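Local coordinates for protein putative glyoxalase (Bacillus halodurans C-125, PDB 3CT8) that probably acts as a zinc-dependent, glyoxalase-like enzyme of the vicinal oxygen chelate superfamily, its exact substrate being unknown, at residues Ala36-Asp39 and Trp40-Glu44. Numbering follows the deposited sequence.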
loop_
_atom_site.group_PDB
_atom_site.type_symbol
_atom_site.label_atom_id
_atom_site.label_comp_id
_atom_site.label_asym_id
_atom_site.label_seq_id
_atom_site.Cartn_x
_atom_site.Cartn_y
_atom_site.Cartn_z
ATOM N N ALA A 36 5.574 -13.982 -10.455
ATOM C CA ALA A 36 5.338 -14.152 -11.876
ATOM C C ALA A 36 4.454 -13.018 -12.355
ATOM O O ALA A 36 4.673 -12.417 -13.406
ATOM C CB ALA A 36 4.641 -15.518 -12.143
ATOM N N PHE A 37 3.456 -12.719 -11.543
ATOM C CA PHE A 37 2.486 -11.679 -11.866
ATOM C C PHE A 37 3.094 -10.283 -11.771
ATOM O O PHE A 37 3.034 -9.493 -12.727
ATOM C CB PHE A 37 1.226 -11.806 -10.984
ATOM C CG PHE A 37 0.254 -10.666 -11.147
ATOM C CD1 PHE A 37 -0.718 -10.703 -12.125
ATOM C CD2 PHE A 37 0.326 -9.549 -10.304
ATOM C CE1 PHE A 37 -1.601 -9.659 -12.273
ATOM C CE2 PHE A 37 -0.551 -8.485 -10.448
ATOM C CZ PHE A 37 -1.520 -8.540 -11.446
ATOM N N TRP A 38 3.739 -10.031 -10.631
ATOM C CA TRP A 38 4.343 -8.725 -10.346
ATOM C C TRP A 38 5.526 -8.419 -11.223
ATOM O O TRP A 38 5.739 -7.298 -11.595
ATOM C CB TRP A 38 4.654 -8.578 -8.857
ATOM C CG TRP A 38 3.380 -8.541 -8.075
ATOM C CD1 TRP A 38 2.806 -9.564 -7.360
ATOM C CD2 TRP A 38 2.449 -7.454 -8.045
ATOM N NE1 TRP A 38 1.612 -9.137 -6.810
ATOM C CE2 TRP A 38 1.375 -7.843 -7.213
ATOM C CE3 TRP A 38 2.462 -6.156 -8.571
ATOM C CZ2 TRP A 38 0.286 -6.982 -6.937
ATOM C CZ3 TRP A 38 1.388 -5.299 -8.296
ATOM C CH2 TRP A 38 0.300 -5.719 -7.511
ATOM N N ASP A 39 6.303 -9.420 -11.565
ATOM C CA ASP A 39 7.435 -9.157 -12.442
ATOM C C ASP A 39 6.883 -8.587 -13.744
ATOM O O ASP A 39 7.445 -7.642 -14.345
ATOM C CB ASP A 39 8.232 -10.416 -12.785
ATOM C CG ASP A 39 9.245 -10.826 -11.717
ATOM O OD1 ASP A 39 9.420 -10.152 -10.672
ATOM O OD2 ASP A 39 9.912 -11.856 -11.985
ATOM N N TRP A 40 5.768 -9.195 -14.169
ATOM C CA TRP A 40 5.128 -8.834 -15.429
ATOM C C TRP A 40 4.525 -7.450 -15.381
ATOM O O TRP A 40 4.846 -6.559 -16.188
ATOM C CB TRP A 40 4.090 -9.882 -15.921
ATOM C CG TRP A 40 3.288 -9.271 -17.017
ATOM C CD1 TRP A 40 3.693 -9.040 -18.287
ATOM C CD2 TRP A 40 1.976 -8.683 -16.899
ATOM N NE1 TRP A 40 2.713 -8.359 -18.987
ATOM C CE2 TRP A 40 1.648 -8.136 -18.153
ATOM C CE3 TRP A 40 1.053 -8.570 -15.855
ATOM C CZ2 TRP A 40 0.445 -7.501 -18.391
ATOM C CZ3 TRP A 40 -0.139 -7.949 -16.095
ATOM C CH2 TRP A 40 -0.436 -7.424 -17.360
ATOM N N LEU A 41 3.694 -7.234 -14.378
ATOM C CA LEU A 41 3.015 -5.939 -14.266
ATOM C C LEU A 41 3.961 -4.778 -14.006
ATOM O O LEU A 41 3.911 -3.749 -14.674
ATOM C CB LEU A 41 1.930 -5.965 -13.200
ATOM C CG LEU A 41 1.098 -4.675 -13.225
ATOM C CD1 LEU A 41 0.383 -4.451 -14.596
ATOM C CD2 LEU A 41 0.094 -4.675 -12.050
ATOM N N LEU A 42 4.799 -4.954 -13.004
ATOM C CA LEU A 42 5.746 -3.923 -12.586
ATOM C C LEU A 42 6.734 -3.750 -13.708
ATOM O O LEU A 42 7.265 -2.684 -13.935
ATOM C CB LEU A 42 6.426 -4.271 -11.255
ATOM C CG LEU A 42 5.444 -4.419 -10.067
ATOM C CD1 LEU A 42 6.168 -4.630 -8.703
ATOM C CD2 LEU A 42 4.486 -3.168 -9.993
ATOM N N GLY A 43 6.885 -4.820 -14.474
ATOM C CA GLY A 43 7.771 -4.835 -15.627
ATOM C C GLY A 43 7.138 -3.918 -16.657
ATOM O O GLY A 43 7.753 -2.997 -17.161
ATOM N N GLU A 44 5.865 -4.145 -16.920
ATOM C CA GLU A 44 5.143 -3.334 -17.904
ATOM C C GLU A 44 5.043 -1.850 -17.477
ATOM O O GLU A 44 4.926 -0.954 -18.309
ATOM C CB GLU A 44 3.742 -3.911 -18.155
ATOM C CG GLU A 44 3.693 -5.274 -18.872
ATOM C CD GLU A 44 3.991 -5.168 -20.391
ATOM O OE1 GLU A 44 4.235 -4.046 -20.884
ATOM O OE2 GLU A 44 3.957 -6.193 -21.113
#
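Leu41 and Leu42 both pack against the CE3-CZ3 side of the Trp38 indole. CG of Leu42 comes in at the ring's edge, near its plane, 3.8 Å from Trp38 CE3, while CD2 of Leu41 touches Trp38 CZ3 at 4.0 Å. That same methyl also reaches Phe37 CE2 at 4.2 Å. With CG of Leu41 anti to the backbone N (chi1 -172°), its side chain runs alongside both aromatics and points the same way. Phe37 in turn lays CD2 over a face of the indole, near the rim.

Beneath the side chains, Leu41 N bonds Phe37 O at 2.9 Å, nearly straight at 167°, and Leu42 N bonds Trp38 O, also at 2.9 Å. One turn on, Glu44 CG sits over one face of the Trp40 ring, near its rim, and Trp40 NE1 gives a weak bond to Glu44 OE2 (3.3 Å).

Further out, Phe68 stacks on Trp38 and Asp135 accepts from its NE1, which together probably hold the indole in its orientation. Val141 packs against Trp38 and Leu41; Lys106 pairs with Glu44, and Tyr59 and Lys57 grip Asp39. Helix 31-44 thus turns an apolar, aromatic face to the sheets and keeps its charges at the margins, where these outside partners probably stabilise them.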